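Acyl-CoA synthetase (AMP-forming)/AMP-acid ligase II-like protein (Dyadobacter fermentans, PDB 4GS5) probably activates a carboxylic acid, perhaps a medium-chain fatty acid, with ATP as an acyl-adenylate and then transfers it to coenzyme A. Local coordinates at residues H274-G279 with T309-A314; K333-A336 with K342-K345; Q267-V272 with N280-W285. One frame throughout, in Å; residues are numbered along the deposited sequence.

Interaction 1: H274-G279 with T309-A314; sequences HHLNIG and TERLTA
Leu-276 and Ile-278, at the C-terminal end of helix 262-276 and just beyond it, lie against Arg-311 and Leu-312 of helix 306-319. The turn from Thr-309 to Thr-313 is bonded within the second helix, on the side away from the contact: Thr-309 O accepts Thr-313 N at 2.9 Å and Thr-313 OG1 at 3.0 Å, the two donors arriving from opposite faces of the carbonyl plane. Arg-311 comes next. Its CB meets Leu-276 CD2 at 3.9 Å, and the chain then bends at its third torsion (chi3 73°), which brings the guanidinium over Leu-276 with CG of the leucine beneath one face. The cation also stands near His-275, with Arg-311 NH2 5.2 Å from His-275 ND1, a distance too long for a bond. Leu-312 supplies the inner part of the contact in two ways. Leu-276 CD2 rests on its backbone, 3.8 Å from Leu-312 CA. Its own CD1 reaches inward to Ile-278 CD1 at 4.1 Å, the two side chains crossing at about a right angle. A Schellman motif at Asn-277 ends the first helix and turns the chain, after which Ile-278 points back at Leu-312. Met-304 and Phe-273 touch both Ile-278 and Leu-312, and so extend this apolar patch. This contact between the end of helix 262-276 and helix 306-319 is made essentially by aliphatic carbon, with the arginine's guanidinium at its outer border, where its charge probably stays in solvent.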
loop_
_atom_site.group_PDB
_atom_site.type_symbol
_atom_site.label_atom_id
_atom_site.label_comp_id
_atom_site.label_asym_id
_atom_site.label_seq_id
_atom_site.Cartn_x
_atom_site.Cartn_y
_atom_site.Cartn_z
ATOM N N HIS A 274 21.395 24.336 8.452
ATOM C CA HIS A 274 21.071 24.712 9.831
ATOM C C HIS A 274 22.350 24.893 10.640
ATOM O O HIS A 274 22.512 25.882 11.361
ATOM C CB HIS A 274 20.174 23.654 10.488
ATOM C CG HIS A 274 20.123 23.744 11.983
ATOM N ND1 HIS A 274 21.005 23.068 12.801
ATOM C CD2 HIS A 274 19.295 24.427 12.807
ATOM C CE1 HIS A 274 20.723 23.333 14.064
ATOM N NE2 HIS A 274 19.690 24.154 14.097
ATOM N N HIS A 275 23.260 23.933 10.499
ATOM C CA HIS A 275 24.524 23.943 11.229
ATOM C C HIS A 275 25.390 25.155 10.890
ATOM O O HIS A 275 26.179 25.609 11.721
ATOM C CB HIS A 275 25.305 22.653 10.965
ATOM C CG HIS A 275 26.638 22.604 11.647
ATOM N ND1 HIS A 275 27.830 22.722 10.965
ATOM C CD2 HIS A 275 26.966 22.455 12.954
ATOM C CE1 HIS A 275 28.833 22.647 11.819
ATOM N NE2 HIS A 275 28.336 22.485 13.033
ATOM N N LEU A 276 25.246 25.666 9.669
ATOM C CA LEU A 276 25.996 26.845 9.235
ATOM C C LEU A 276 25.165 28.126 9.299
ATOM O O LEU A 276 25.632 29.196 8.902
ATOM C CB LEU A 276 26.552 26.651 7.819
ATOM C CG LEU A 276 27.930 25.997 7.688
ATOM C CD1 LEU A 276 27.974 24.655 8.403
ATOM C CD2 LEU A 276 28.308 25.837 6.222
ATOM N N ASN A 277 23.937 28.014 9.795
ATOM C CA ASN A 277 23.039 29.162 9.891
ATOM C C ASN A 277 22.820 29.870 8.546
ATOM O O ASN A 277 22.895 31.096 8.449
ATOM C CB ASN A 277 23.537 30.148 10.955
ATOM C CG ASN A 277 22.605 31.334 11.135
ATOM O OD1 ASN A 277 22.948 32.466 10.786
ATOM N ND2 ASN A 277 21.415 31.077 11.671
ATOM N N ILE A 278 22.554 29.083 7.509
ATOM C CA ILE A 278 22.219 29.622 6.203
ATOM C C ILE A 278 20.706 29.642 6.061
ATOM O O ILE A 278 20.059 28.593 6.090
ATOM C CB ILE A 278 22.819 28.763 5.087
ATOM C CG1 ILE A 278 24.334 28.648 5.274
ATOM C CG2 ILE A 278 22.496 29.351 3.727
ATOM C CD1 ILE A 278 25.027 27.841 4.195
ATOM N N GLY A 279 20.143 30.837 5.922
ATOM C CA GLY A 279 18.704 31.000 5.859
ATOM C C GLY A 279 18.159 30.905 4.447
ATOM O O GLY A 279 16.947 30.829 4.254
ATOM N N THR A 309 30.008 29.864 0.710
ATOM C CA THR A 309 29.773 28.839 -0.297
ATOM C C THR A 309 30.815 27.720 -0.193
ATOM O O THR A 309 30.484 26.539 -0.324
ATOM C CB THR A 309 29.768 29.434 -1.716
ATOM O OG1 THR A 309 28.760 30.450 -1.795
ATOM C CG2 THR A 309 29.465 28.357 -2.742
ATOM N N GLU A 310 32.064 28.103 0.054
ATOM C CA GLU A 310 33.154 27.150 0.262
ATOM C C GLU A 310 32.962 26.299 1.520
ATOM O O GLU A 310 33.156 25.078 1.482
ATOM C CB GLU A 310 34.501 27.872 0.319
ATOM C CG GLU A 310 35.153 28.062 -1.039
ATOM C CD GLU A 310 36.415 28.924 -0.982
ATOM O OE1 GLU A 310 36.910 29.215 0.133
ATOM O OE2 GLU A 310 36.908 29.314 -2.062
ATOM N N ARG A 311 32.595 26.936 2.632
ATOM C CA ARG A 311 32.259 26.197 3.846
ATOM C C ARG A 311 31.137 25.206 3.549
ATOM O O ARG A 311 31.187 24.045 3.953
ATOM C CB ARG A 311 31.815 27.133 4.975
ATOM C CG ARG A 311 32.946 27.772 5.765
ATOM C CD ARG A 311 32.472 28.213 7.150
ATOM N NE ARG A 311 32.263 27.068 8.037
ATOM C CZ ARG A 311 31.934 27.157 9.323
ATOM N NH1 ARG A 311 31.767 28.348 9.887
ATOM N NH2 ARG A 311 31.769 26.055 10.047
ATOM N N LEU A 312 30.118 25.680 2.842
ATOM C CA LEU A 312 28.947 24.863 2.574
ATOM C C LEU A 312 29.347 23.636 1.776
ATOM O O LEU A 312 29.028 22.500 2.146
ATOM C CB LEU A 312 27.910 25.662 1.796
ATOM C CG LEU A 312 26.778 24.779 1.288
ATOM C CD1 LEU A 312 25.968 24.229 2.464
ATOM C CD2 LEU A 312 25.911 25.560 0.318
ATOM N N THR A 313 30.039 23.884 0.674
ATOM C CA THR A 313 30.492 22.825 -0.212
ATOM C C THR A 313 31.274 21.756 0.551
ATOM O O THR A 313 31.012 20.557 0.403
ATOM C CB THR A 313 31.355 23.397 -1.347
ATOM O OG1 THR A 313 30.536 24.203 -2.206
ATOM C CG2 THR A 313 32.002 22.279 -2.160
ATOM N N ALA A 314 32.225 22.196 1.373
ATOM C CA ALA A 314 33.073 21.273 2.124
ATOM C C ALA A 314 32.295 20.466 3.165
ATOM O O ALA A 314 32.485 19.254 3.293
ATOM C CB ALA A 314 34.243 22.023 2.781
#

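Interaction 2: K333-A336 with K342-K345; sequences KAFA and KIDK. With EDO (1,2-ethanediol), chain R.
The ring of Phe-335 meets Ile-343 obliquely through its CD2 atom, and packs edge-to-face against the ring of Phe-283 from strand 282-289. Both segments belong to the connection from strand 329-332 to helix 345-351, the last of the C-terminal domain, the second running into the helix. That second segment resembles the A10 motif of adenylate-forming enzymes, whose lysine reaches the adenylation site in relatives; Lys-342 probably corresponds to it. Ile-343 offers the phenylalanine ring several carbons at once. With CG1 anti to the carbonyl carbon (chi1 -62°), CD1 lies 3.8 Å from Phe-335 CD2, while Ile-343 CG2 approaches the same ring atom at 4.1 Å. An alanine at this position would remove both branches and would probably leave Phe-335 CD2 without its aliphatic partner and open a gap between the two segments. The backbone supplies the polar part. Ala-336 O accepts Asp-344 N at 2.8 Å, with an N-H...O angle of 153°, from a donor standing 40° above the carbonyl plane. This hydrogen bond holds the oxygen; a CA-H...O contact from Ile-343 CA to Ala-336 O at 3.5 Å adds to it only weakly. Ala-336 CB in turn lies 4.2 Å from Asp-344 CB. Asp-344 is the N-cap of helix 345-351, its OD1 accepting Ala-347 N. Thr-348 OG1 of the same helix bonds to Ala-336 N and Asp-344 O, which ties both segments to its first turn. At the far end of the first segment, Lys-333 N donates to O2 of an ethanediol, probably from the crystallisation liquor, in an almost straight bond of 2.7 Å.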
loop_
_atom_site.group_PDB
_atom_site.type_symbol
_atom_site.label_atom_id
_atom_site.label_comp_id
_atom_site.label_asym_id
_atom_site.label_seq_id
_atom_site.Cartn_x
_atom_site.Cartn_y
_atom_site.Cartn_z
ATOM N N LYS A 333 18.193 34.119 -8.401
ATOM C CA LYS A 333 17.811 35.380 -7.776
ATOM C C LYS A 333 16.516 35.227 -6.984
ATOM O O LYS A 333 16.413 35.695 -5.848
ATOM C CB LYS A 333 17.679 36.487 -8.825
ATOM N N ALA A 334 15.533 34.559 -7.583
ATOM C CA ALA A 334 14.271 34.275 -6.909
ATOM C C ALA A 334 13.680 32.959 -7.405
ATOM O O ALA A 334 13.681 32.677 -8.611
ATOM C CB ALA A 334 13.272 35.423 -7.105
ATOM N N PHE A 335 13.207 32.139 -6.469
ATOM C CA PHE A 335 12.557 30.886 -6.833
ATOM C C PHE A 335 11.186 31.189 -7.414
ATOM O O PHE A 335 10.474 32.039 -6.903
ATOM C CB PHE A 335 12.396 29.970 -5.621
ATOM C CG PHE A 335 13.670 29.298 -5.189
ATOM C CD1 PHE A 335 14.836 29.420 -5.942
ATOM C CD2 PHE A 335 13.695 28.524 -4.033
ATOM C CE1 PHE A 335 16.014 28.793 -5.539
ATOM C CE2 PHE A 335 14.863 27.892 -3.623
ATOM C CZ PHE A 335 16.027 28.029 -4.378
ATOM N N ALA A 336 10.828 30.486 -8.482
ATOM C CA ALA A 336 9.486 30.566 -9.042
ATOM C C ALA A 336 8.503 29.924 -8.085
ATOM O O ALA A 336 8.805 28.909 -7.455
ATOM C CB ALA A 336 9.428 29.874 -10.392
ATOM N N LYS A 342 4.037 27.578 -3.407
ATOM C CA LYS A 342 5.025 26.526 -3.304
ATOM C C LYS A 342 6.096 26.754 -4.367
ATOM O O LYS A 342 5.811 27.289 -5.446
ATOM C CB LYS A 342 4.347 25.165 -3.474
ATOM C CG LYS A 342 3.155 24.988 -2.539
ATOM C CD LYS A 342 2.425 23.688 -2.788
ATOM C CE LYS A 342 1.199 23.572 -1.876
ATOM N NZ LYS A 342 0.493 22.266 -2.088
ATOM N N ILE A 343 7.328 26.380 -4.054
ATOM C CA ILE A 343 8.400 26.465 -5.033
ATOM C C ILE A 343 8.018 25.644 -6.257
ATOM O O ILE A 343 7.754 24.448 -6.151
ATOM C CB ILE A 343 9.733 25.927 -4.460
ATOM C CG1 ILE A 343 10.165 26.763 -3.255
ATOM C CG2 ILE A 343 10.840 25.937 -5.528
ATOM C CD1 ILE A 343 11.234 26.102 -2.412
ATOM N N ASP A 344 7.960 26.285 -7.416
ATOM C CA ASP A 344 7.886 25.532 -8.654
ATOM C C ASP A 344 9.322 25.182 -9.012
ATOM O O ASP A 344 10.032 25.997 -9.608
ATOM C CB ASP A 344 7.260 26.366 -9.764
ATOM C CG ASP A 344 6.921 25.540 -10.999
ATOM O OD1 ASP A 344 7.619 24.539 -11.274
ATOM O OD2 ASP A 344 5.956 25.899 -11.702
ATOM N N LYS A 345 9.758 23.984 -8.633
ATOM C CA LYS A 345 11.150 23.591 -8.837
ATOM C C LYS A 345 11.496 23.460 -10.310
ATOM O O LYS A 345 12.520 23.977 -10.759
ATOM C CB LYS A 345 11.463 22.301 -8.088
ATOM C CG LYS A 345 11.308 22.457 -6.584
ATOM C CD LYS A 345 11.560 21.157 -5.851
ATOM C CE LYS A 345 11.202 21.300 -4.372
ATOM N NZ LYS A 345 11.292 20.001 -3.663
HETATM C C1 EDO R . 17.677 32.497 -12.697
HETATM O O1 EDO R . 16.424 32.231 -13.333
HETATM C C2 EDO R . 17.425 33.435 -11.530
HETATM O O2 EDO R . 18.685 33.916 -11.050
#

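Interaction 3: Q267-V272 with N280-W285; sequences QRIAAV and NAFFCW. With EDO (1,2-ethanediol), chain P.
O1 of a bound ethanediol, probably from the crystallisation liquor, is gripped twice by the backbone of Phe-282: Phe-282 N donates to it at 3.2 Å with an N-H...O angle of 167°, and O1 donates back to Phe-282 O at 3.2 Å. The side chain of this residue carries the contact with the helix. Its CG sits between the backbone N and the carbonyl carbon (chi1 74°), a crowded position that directs the ring at the helix surface. There Ala-270 CB lies in the ring plane, at the edge, 3.9 Å from Phe-282 CZ. Ile-269 spans two residues of that strand face: its CG2 comes obliquely to Phe-282 CE1 at 3.5 Å, and its CD1 reaches towards the sulfur of Cys-284, an apolar approach modelled so close that its exact length is doubtful. Asp-266 OD1, one turn back, accepts Cys-284 N and so fastens the strand backbone to the helix. Phe-273 stacks on the Phe-282 ring. The axes of segments 267-272 and 282-285 run roughly antiparallel, at 145°. Helix 262-276 covers one face of the three-stranded sheet, while Phe-283 and Trp-285 face helix 345-351 on the other.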
loop_
_atom_site.group_PDB
_atom_site.type_symbol
_atom_site.label_atom_id
_atom_site.label_comp_id
_atom_site.label_asym_id
_atom_site.label_seq_id
_atom_site.Cartn_x
_atom_site.Cartn_y
_atom_site.Cartn_z
ATOM N N GLN A 267 17.034 16.497 3.113
ATOM C CA GLN A 267 17.045 16.494 4.581
ATOM C C GLN A 267 18.475 16.484 5.099
ATOM O O GLN A 267 18.793 17.155 6.072
ATOM C CB GLN A 267 16.277 15.294 5.168
ATOM C CG GLN A 267 14.800 15.210 4.763
ATOM C CD GLN A 267 14.081 14.005 5.375
ATOM O OE1 GLN A 267 14.696 13.171 6.047
ATOM N NE2 GLN A 267 12.771 13.915 5.144
ATOM N N ARG A 268 19.333 15.711 4.445
ATOM C CA ARG A 268 20.756 15.664 4.794
ATOM C C ARG A 268 21.482 16.994 4.588
ATOM O O ARG A 268 22.294 17.406 5.418
ATOM C CB ARG A 268 21.460 14.544 4.024
ATOM C CG ARG A 268 21.160 13.179 4.600
ATOM C CD ARG A 268 21.628 12.034 3.716
ATOM N NE ARG A 268 21.056 10.768 4.171
ATOM C CZ ARG A 268 21.524 10.064 5.196
ATOM N NH1 ARG A 268 22.580 10.499 5.872
ATOM N NH2 ARG A 268 20.933 8.926 5.547
ATOM N N ILE A 269 21.193 17.666 3.479
ATOM C CA ILE A 269 21.749 18.991 3.244
ATOM C C ILE A 269 21.164 20.046 4.196
ATOM O O ILE A 269 21.858 20.977 4.606
ATOM C CB ILE A 269 21.531 19.413 1.791
ATOM C CG1 ILE A 269 22.510 18.644 0.905
ATOM C CG2 ILE A 269 21.719 20.910 1.633
ATOM C CD1 ILE A 269 22.146 18.648 -0.546
ATOM N N ALA A 270 19.891 19.889 4.551
ATOM C CA ALA A 270 19.248 20.813 5.482
ATOM C C ALA A 270 19.994 20.875 6.810
ATOM O O ALA A 270 20.178 21.954 7.369
ATOM C CB ALA A 270 17.789 20.427 5.707
ATOM N N ALA A 271 20.411 19.721 7.325
ATOM C CA ALA A 271 21.177 19.689 8.573
ATOM C C ALA A 271 22.479 20.486 8.433
ATOM O O ALA A 271 22.951 21.092 9.393
ATOM C CB ALA A 271 21.463 18.255 9.008
ATOM N N VAL A 272 23.051 20.488 7.230
ATOM C CA VAL A 272 24.249 21.274 6.972
ATOM C C VAL A 272 23.937 22.772 6.991
ATOM O O VAL A 272 24.624 23.537 7.659
ATOM C CB VAL A 272 24.905 20.897 5.638
ATOM C CG1 VAL A 272 25.967 21.927 5.252
ATOM C CG2 VAL A 272 25.496 19.495 5.724
ATOM N N ASN A 280 19.054 30.919 3.462
ATOM C CA ASN A 280 18.651 30.815 2.065
ATOM C C ASN A 280 17.847 29.552 1.816
ATOM O O ASN A 280 18.202 28.466 2.294
ATOM C CB ASN A 280 19.875 30.794 1.151
ATOM C CG ASN A 280 20.825 31.934 1.420
ATOM O OD1 ASN A 280 21.408 32.030 2.501
ATOM N ND2 ASN A 280 21.005 32.796 0.428
ATOM N N ALA A 281 16.766 29.678 1.060
ATOM C CA ALA A 281 16.005 28.494 0.689
ATOM C C ALA A 281 16.846 27.704 -0.311
ATOM O O ALA A 281 17.750 28.259 -0.940
ATOM C CB ALA A 281 14.660 28.883 0.091
ATOM N N PHE A 282 16.564 26.414 -0.451
ATOM C CA PHE A 282 17.301 25.599 -1.400
ATOM C C PHE A 282 16.475 24.366 -1.741
ATOM O O PHE A 282 15.534 24.012 -1.029
ATOM C CB PHE A 282 18.626 25.141 -0.784
ATOM C CG PHE A 282 18.448 24.062 0.255
ATOM C CD1 PHE A 282 18.547 22.720 -0.092
ATOM C CD2 PHE A 282 18.124 24.390 1.567
ATOM C CE1 PHE A 282 18.353 21.716 0.860
ATOM C CE2 PHE A 282 17.922 23.389 2.524
ATOM C CZ PHE A 282 18.044 22.051 2.163
ATOM N N PHE A 283 16.838 23.706 -2.832
ATOM C CA PHE A 283 16.309 22.376 -3.101
ATOM C C PHE A 283 17.285 21.621 -3.983
ATOM O O PHE A 283 17.928 22.197 -4.874
ATOM C CB PHE A 283 14.896 22.422 -3.729
ATOM C CG PHE A 283 14.827 23.161 -5.047
ATOM C CD1 PHE A 283 15.009 22.484 -6.252
ATOM C CD2 PHE A 283 14.584 24.525 -5.080
ATOM C CE1 PHE A 283 14.944 23.150 -7.458
ATOM C CE2 PHE A 283 14.526 25.210 -6.293
ATOM C CZ PHE A 283 14.694 24.521 -7.486
ATOM N N CYS A 284 17.428 20.335 -3.701
ATOM C CA CYS A 284 18.171 19.466 -4.591
ATOM C C CYS A 284 17.343 19.216 -5.837
ATOM O O CYS A 284 16.115 19.174 -5.784
ATOM C CB CYS A 284 18.504 18.149 -3.896
ATOM S SG CYS A 284 19.852 18.342 -2.734
ATOM N N TRP A 285 18.031 19.058 -6.958
ATOM C CA TRP A 285 17.368 18.775 -8.214
ATOM C C TRP A 285 18.329 17.960 -9.072
ATOM O O TRP A 285 19.283 17.374 -8.555
ATOM C CB TRP A 285 16.983 20.081 -8.910
ATOM C CG TRP A 285 15.872 19.947 -9.908
ATOM C CD1 TRP A 285 15.924 20.249 -11.245
ATOM C CD2 TRP A 285 14.538 19.491 -9.651
ATOM N NE1 TRP A 285 14.708 20.002 -11.830
ATOM C CE2 TRP A 285 13.838 19.540 -10.874
ATOM C CE3 TRP A 285 13.863 19.066 -8.505
ATOM C CZ2 TRP A 285 12.491 19.170 -10.984
ATOM C CZ3 TRP A 285 12.524 18.692 -8.617
ATOM C CH2 TRP A 285 11.854 18.747 -9.847
HETATM C C1 EDO P . 13.004 25.101 1.860
HETATM O O1 EDO P . 14.412 25.347 1.694
HETATM C C2 EDO P . 12.195 26.331 1.473
HETATM O O2 EDO P . 12.505 27.350 2.418
#

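All three contacts lie in the C-terminal domain, on one side of the chain's centre. Interactions 1 and 3 share helix 262-276 and have centres 10 Å apart, and their segments alternate along the chain; they meet where Leu-312 CD1 packs on Val-272 CG1 at 3.6 Å. Interaction 2 follows both in sequence. Its centre is about 14 Å from that of interaction 3, and the two join through Phe-283, which receives Phe-335, Ile-343 and Lys-345. Interactions 1 and 2 do not touch, their nearest atoms being about 9 Å apart. The three-stranded sheet thus stands between helices 262-276 and 306-319 on one face and the 333-345 connection with helix 345-351 on the other.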